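Local coordinates for protein cellulose 1,4-beta-cellobiosidase (Thermobifida fusca, PDB 4JJJ) that probably hydrolyses cellulose to release cellobiose, and is represented here by its family 48 glycoside hydrolase domain, at residues 182-187 and 549-554; 560-565 and 580-585. The protein carries 1 engineered substitution. All blocks are in the same frame, centred on the assembly; numbering follows the deposited sequence.

How the interactions relate
Followed from the N terminus, the chain first reaches 182-187, in the loop between strands 170-173 and 189-190 of a four-stranded antiparallel sheet. Interaction 1 brings 549-554 back onto this loop, closing 361 intervening residues. Interaction 2 opens just afterwards and closes a short loop of 14 residues between 560-565 and 580-585. The two are therefore in series, neither nested nor crossing. They still meet in space: E185 and E560 share one calcium ion, the W184 ring meets that of F584, and L552 and L585 are joined by backbone hydrogen bonds. Interaction 1 ties the irregular region between helices 519-533 and 597-604 to the sheet's connecting loop, while interaction 2 folds that region on itself.

Interaction 1: residues 182-187 and 549-554; sequences SVWETI and WDRLDD. With CA (calcium ion), chain F; CA (calcium ion), chain E.
R551 lies over one face of the W184 indole, its chain bent about CG-CD (chi3 66°) to follow the ring. CB rests 3.8 Å from W184 CG, and CD makes a CH-pi contact over the five-membered ring, 4.0 Å from its centroid. NE comes within 3.7 Å of W184 CD1, and the guanidinium continues almost flat along the indole, its plane tilted by 22°. At the tip, NH1 forms a salt bridge with D408, while NH2 stands 3.2 Å from E185 OE2, which sits at the guanidinium edge with the carboxylate turned nearly perpendicular. S182 to E185 form a type I turn, combined with an ST turn in which S182 OG accepts from W184 N. E185 OE1 accepts an almost straight bond from S182 N (2.8 Å, 169°) and another from S182 OG, and both carboxylate oxygens bind calcium, so the group is fixed in rotation. W549 CE3 meets W184 CH2 near the indole plane, and L552 CB touches W184 CZ3. Were W184 replaced by an alanine, the R551 chain would probably lose its flat support and a gap would open beside W549 and L552. A second calcium is bound by D550 O, D553 OD1 and D554 OD1.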
loop_
_atom_site.group_PDB
_atom_site.type_symbol
_atom_site.label_atom_id
_atom_site.label_comp_id
_atom_site.label_asym_id
_atom_site.label_seq_id
_atom_site.Cartn_x
_atom_site.Cartn_y
_atom_site.Cartn_z
ATOM N N SER A 182 11.020 6.202 -9.664
ATOM C CA SER A 182 10.332 4.935 -9.827
ATOM C C SER A 182 11.042 3.789 -9.054
ATOM O O SER A 182 12.095 3.951 -8.435
ATOM C CB SER A 182 10.343 4.610 -11.246
ATOM O OG SER A 182 11.596 4.019 -11.676
ATOM N N VAL A 183 10.367 2.625 -9.061
ATOM C CA VAL A 183 10.925 1.375 -8.452
ATOM C C VAL A 183 12.302 1.081 -8.987
ATOM O O VAL A 183 13.143 0.436 -8.350
ATOM C CB VAL A 183 9.922 0.219 -8.710
ATOM C CG1 VAL A 183 9.772 -0.045 -10.202
ATOM C CG2 VAL A 183 10.281 -1.002 -7.865
ATOM N N TRP A 184 12.578 1.526 -10.238
ATOM C CA TRP A 184 13.878 1.273 -10.941
ATOM C C TRP A 184 14.981 2.210 -10.484
ATOM O O TRP A 184 16.124 1.961 -10.838
ATOM C CB TRP A 184 13.711 1.408 -12.421
ATOM C CG TRP A 184 12.704 0.508 -12.984
ATOM C CD1 TRP A 184 11.374 0.789 -13.156
ATOM C CD2 TRP A 184 12.862 -0.872 -13.209
ATOM N NE1 TRP A 184 10.711 -0.355 -13.610
ATOM C CE2 TRP A 184 11.612 -1.388 -13.642
ATOM C CE3 TRP A 184 13.957 -1.720 -13.181
ATOM C CZ2 TRP A 184 11.435 -2.757 -13.954
ATOM C CZ3 TRP A 184 13.780 -3.058 -13.504
ATOM C CH2 TRP A 184 12.567 -3.549 -13.911
ATOM N N GLU A 185 14.629 3.278 -9.739
ATOM C CA GLU A 185 15.531 4.435 -9.512
ATOM C C GLU A 185 15.887 4.676 -8.089
ATOM O O GLU A 185 16.485 5.679 -7.784
ATOM C CB GLU A 185 14.905 5.672 -10.164
ATOM C CG GLU A 185 14.801 5.610 -11.713
ATOM C CD GLU A 185 13.901 6.625 -12.310
ATOM O OE1 GLU A 185 12.807 6.813 -11.798
ATOM O OE2 GLU A 185 14.217 7.241 -13.321
ATOM N N THR A 186 15.562 3.738 -7.174
ATOM C CA THR A 186 15.817 3.876 -5.745
ATOM C C THR A 186 17.193 3.272 -5.401
ATOM O O THR A 186 17.767 2.480 -6.164
ATOM C CB THR A 186 14.794 3.042 -4.928
ATOM O OG1 THR A 186 14.933 1.643 -5.378
ATOM C CG2 THR A 186 13.378 3.578 -5.193
ATOM N N ILE A 187 17.680 3.623 -4.231
ATOM C CA ILE A 187 18.859 3.002 -3.620
ATOM C C ILE A 187 18.323 2.343 -2.309
ATOM O O ILE A 187 18.049 3.009 -1.302
ATOM C CB ILE A 187 20.008 4.016 -3.352
ATOM C CG1 ILE A 187 20.417 4.664 -4.675
ATOM C CG2 ILE A 187 21.101 3.301 -2.591
ATOM C CD1 ILE A 187 21.251 5.892 -4.471
ATOM N N TRP A 549 11.858 -4.905 -18.941
ATOM C CA TRP A 549 13.098 -4.913 -18.189
ATOM C C TRP A 549 14.140 -3.865 -18.643
ATOM O O TRP A 549 15.237 -3.885 -18.117
ATOM C CB TRP A 549 13.751 -6.299 -18.381
ATOM C CG TRP A 549 12.893 -7.392 -17.852
ATOM C CD1 TRP A 549 12.130 -8.248 -18.608
ATOM C CD2 TRP A 549 12.631 -7.733 -16.459
ATOM N NE1 TRP A 549 11.439 -9.112 -17.757
ATOM C CE2 TRP A 549 11.723 -8.825 -16.460
ATOM C CE3 TRP A 549 13.078 -7.235 -15.215
ATOM C CZ2 TRP A 549 11.230 -9.374 -15.309
ATOM C CZ3 TRP A 549 12.604 -7.812 -14.055
ATOM C CH2 TRP A 549 11.698 -8.897 -14.121
ATOM N N ASP A 550 13.785 -3.047 -19.585
ATOM C CA ASP A 550 14.761 -2.208 -20.215
ATOM C C ASP A 550 15.336 -1.166 -19.290
ATOM O O ASP A 550 16.420 -0.599 -19.554
ATOM C CB ASP A 550 14.147 -1.529 -21.430
ATOM C CG ASP A 550 13.000 -0.714 -21.057
ATOM O OD1 ASP A 550 11.944 -1.315 -20.739
ATOM O OD2 ASP A 550 13.084 0.518 -21.027
ATOM N N ARG A 551 14.727 -0.855 -18.160
ATOM C CA ARG A 551 15.376 0.123 -17.269
ATOM C C ARG A 551 16.419 -0.451 -16.312
ATOM O O ARG A 551 17.072 0.290 -15.583
ATOM C CB ARG A 551 14.274 0.807 -16.434
ATOM C CG ARG A 551 13.243 1.465 -17.298
ATOM C CD ARG A 551 12.012 2.064 -16.606
ATOM N NE ARG A 551 12.442 3.185 -15.774
ATOM C CZ ARG A 551 11.617 4.119 -15.250
ATOM N NH1 ARG A 551 10.284 3.970 -15.329
ATOM N NH2 ARG A 551 12.117 5.109 -14.562
ATOM N N LEU A 552 16.608 -1.750 -16.329
ATOM C CA LEU A 552 17.464 -2.315 -15.335
ATOM C C LEU A 552 18.947 -1.941 -15.509
ATOM O O LEU A 552 19.679 -1.882 -14.550
ATOM C CB LEU A 552 17.179 -3.795 -15.247
ATOM C CG LEU A 552 17.699 -4.819 -16.151
ATOM C CD1 LEU A 552 19.173 -5.030 -15.879
ATOM C CD2 LEU A 552 16.898 -6.106 -15.896
ATOM N N ASP A 553 19.333 -1.571 -16.730
ATOM C CA ASP A 553 20.674 -1.224 -17.079
ATOM C C ASP A 553 20.876 0.223 -17.413
ATOM O O ASP A 553 21.944 0.552 -18.029
ATOM C CB ASP A 553 21.162 -2.121 -18.261
ATOM C CG ASP A 553 20.245 -2.078 -19.472
ATOM O OD1 ASP A 553 19.369 -1.158 -19.511
ATOM O OD2 ASP A 553 20.312 -3.009 -20.393
ATOM N N ASP A 554 19.975 1.098 -16.960
ATOM C CA ASP A 554 20.001 2.516 -17.340
ATOM C C ASP A 554 20.664 3.351 -16.256
ATOM O O ASP A 554 20.185 3.516 -15.136
ATOM C CB ASP A 554 18.597 2.981 -17.557
ATOM C CG ASP A 554 17.960 2.464 -18.821
ATOM O OD1 ASP A 554 18.622 1.797 -19.655
ATOM O OD2 ASP A 554 16.734 2.708 -18.970
HETATM CA CA CA F . 18.147 -0.124 -20.790
HETATM CA CA CA E . 12.013 8.633 -13.105
HETATM O O HOH W 1 18.141 -2.090 -21.839
HETATM O O HOH W 2 10.468 10.370 -14.062
HETATM O O HOH W 3 13.591 10.345 -12.840
HETATM O O HOH W 4 16.906 0.886 -22.151
HETATM O O HOH W 5 20.099 0.269 -22.010
#

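Interaction 2: residues 560-565 and 580-585; sequences EGLYVP and PGATFL. With CA (calcium ion), chain E.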
loop_
_atom_site.group_PDB
_atom_site.type_symbol
_atom_site.label_atom_id
_atom_site.label_comp_id
_atom_site.label_asym_id
_atom_site.label_seq_id
_atom_site.Cartn_x
_atom_site.Cartn_y
_atom_site.Cartn_z
ATOM N N GLU A 560 16.191 10.532 -16.231
ATOM C CA GLU A 560 15.757 9.171 -15.892
ATOM C C GLU A 560 16.964 8.314 -15.586
ATOM O O GLU A 560 18.105 8.573 -16.095
ATOM C CB GLU A 560 14.880 8.591 -16.964
ATOM C CG GLU A 560 13.701 9.469 -17.367
ATOM C CD GLU A 560 12.622 9.538 -16.292
ATOM O OE1 GLU A 560 12.663 8.725 -15.369
ATOM O OE2 GLU A 560 11.773 10.462 -16.442
ATOM N N GLY A 561 16.756 7.206 -14.846
ATOM C CA GLY A 561 17.830 6.289 -14.471
ATOM C C GLY A 561 18.289 6.525 -13.081
ATOM O O GLY A 561 17.819 7.444 -12.397
ATOM N N LEU A 562 19.249 5.734 -12.619
ATOM C CA LEU A 562 19.671 5.789 -11.217
ATOM C C LEU A 562 20.573 6.952 -10.949
ATOM O O LEU A 562 21.690 7.036 -11.519
ATOM C CB LEU A 562 20.400 4.483 -10.865
ATOM C CG LEU A 562 20.933 4.430 -9.448
ATOM C CD1 LEU A 562 19.894 4.783 -8.384
ATOM C CD2 LEU A 562 21.600 3.130 -9.242
ATOM N N TYR A 563 20.059 7.936 -10.205
ATOM C CA TYR A 563 20.878 9.048 -9.760
ATOM C C TYR A 563 21.670 8.746 -8.518
ATOM O O TYR A 563 21.152 8.239 -7.538
ATOM C CB TYR A 563 19.975 10.300 -9.514
ATOM C CG TYR A 563 20.725 11.559 -9.089
ATOM C CD1 TYR A 563 21.447 12.211 -10.058
ATOM C CD2 TYR A 563 20.776 11.965 -7.787
ATOM C CE1 TYR A 563 22.159 13.355 -9.721
ATOM C CE2 TYR A 563 21.478 13.130 -7.414
ATOM C CZ TYR A 563 22.210 13.758 -8.417
ATOM O OH TYR A 563 22.904 14.883 -8.097
ATOM N N VAL A 564 22.985 9.199 -8.480
ATOM C CA VAL A 564 23.802 9.221 -7.329
ATOM C C VAL A 564 24.463 10.659 -7.344
ATOM O O VAL A 564 24.884 11.018 -8.421
ATOM C CB VAL A 564 24.867 8.100 -7.401
ATOM C CG1 VAL A 564 25.743 8.159 -6.226
ATOM C CG2 VAL A 564 24.198 6.725 -7.502
ATOM N N PRO A 565 24.515 11.333 -6.197
ATOM C CA PRO A 565 25.202 12.667 -6.154
ATOM C C PRO A 565 26.659 12.617 -6.604
ATOM O O PRO A 565 27.348 11.703 -6.300
ATOM C CB PRO A 565 25.093 13.106 -4.724
ATOM C CG PRO A 565 23.919 12.304 -4.163
ATOM C CD PRO A 565 24.000 11.008 -4.864
ATOM N N PRO A 580 28.032 7.596 -9.078
ATOM C CA PRO A 580 27.544 8.011 -10.383
ATOM C C PRO A 580 27.876 7.109 -11.499
ATOM O O PRO A 580 29.010 6.631 -11.535
ATOM C CB PRO A 580 28.144 9.435 -10.555
ATOM C CG PRO A 580 28.334 9.827 -9.170
ATOM C CD PRO A 580 28.761 8.694 -8.394
ATOM N N GLY A 581 26.868 6.787 -12.336
ATOM C CA GLY A 581 26.963 5.825 -13.396
ATOM C C GLY A 581 26.513 4.370 -13.042
ATOM O O GLY A 581 26.437 3.541 -13.886
ATOM N N ALA A 582 26.216 4.151 -11.758
ATOM C CA ALA A 582 25.558 2.930 -11.364
ATOM C C ALA A 582 24.217 2.758 -12.032
ATOM O O ALA A 582 23.618 3.686 -12.580
ATOM C CB ALA A 582 25.470 2.848 -9.872
ATOM N N THR A 583 23.719 1.526 -11.974
ATOM C CA THR A 583 22.409 1.171 -12.568
ATOM C C THR A 583 21.651 0.381 -11.510
ATOM O O THR A 583 22.184 -0.033 -10.462
ATOM C CB THR A 583 22.510 0.324 -13.800
ATOM O OG1 THR A 583 23.090 -0.931 -13.367
ATOM C CG2 THR A 583 23.310 1.002 -14.965
ATOM N N PHE A 584 20.360 0.233 -11.733
ATOM C CA PHE A 584 19.523 -0.663 -10.874
ATOM C C PHE A 584 20.207 -2.012 -10.641
ATOM O O PHE A 584 20.260 -2.521 -9.500
ATOM C CB PHE A 584 18.137 -0.830 -11.558
ATOM C CG PHE A 584 17.212 -1.839 -10.876
ATOM C CD1 PHE A 584 17.310 -3.198 -11.135
ATOM C CD2 PHE A 584 16.283 -1.401 -9.948
ATOM C CE1 PHE A 584 16.465 -4.098 -10.543
ATOM C CE2 PHE A 584 15.463 -2.308 -9.311
ATOM C CZ PHE A 584 15.562 -3.647 -9.614
ATOM N N LEU A 585 20.709 -2.586 -11.714
ATOM C CA LEU A 585 21.382 -3.854 -11.646
ATOM C C LEU A 585 22.726 -3.798 -10.959
ATOM O O LEU A 585 23.027 -4.687 -10.149
ATOM C CB LEU A 585 21.532 -4.476 -13.029
ATOM C CG LEU A 585 22.327 -5.765 -13.056
ATOM C CD1 LEU A 585 21.564 -6.876 -12.387
ATOM C CD2 LEU A 585 22.662 -6.112 -14.499
HETATM CA CA CA E . 12.013 8.633 -13.105
HETATM O O HOH W 2 10.468 10.370 -14.062
HETATM O O HOH W 6 23.872 6.378 -12.720
HETATM O O HOH W 3 13.591 10.345 -12.840
#
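The P580 ring meets 560-565 through CG and CD: CG lies 3.6 Å from P565 O, and CD lies 3.8 Å from V564 CG1, with the two side chains crossing at about a right angle. The aromatic rings turn to other partners, F584 meeting W184 with the planes about 55° apart and Y563 packing edge-to-face with W556. V564 also lays CB against P580 N. Further along, L562 swings CG to the side away from its own amide N (chi1 178°), and with chi2 at 51° CD2 comes within 3.4 Å of T583 O and 3.9 Å of A582 CB, while its CB lies beside A582 O. A water bridges the segments, donating to L562 O (2.6 Å) and to A582 O (2.7 Å) and accepting a weak bond from G581 N. The touching parts of the two loop segments run roughly antiparallel, with no direct hydrogen bonds between them. At the start of 560-565, E560 OE1 binds calcium at 2.4 Å, and OE2 accepts from one of the metal's waters; G561 N donates a hydrogen bond to E185 OE2. The contact closes the base of an excursion that holds the short strands 570-571 and 577-578, within the irregular chain linking helix 519-533 to helix 597-604.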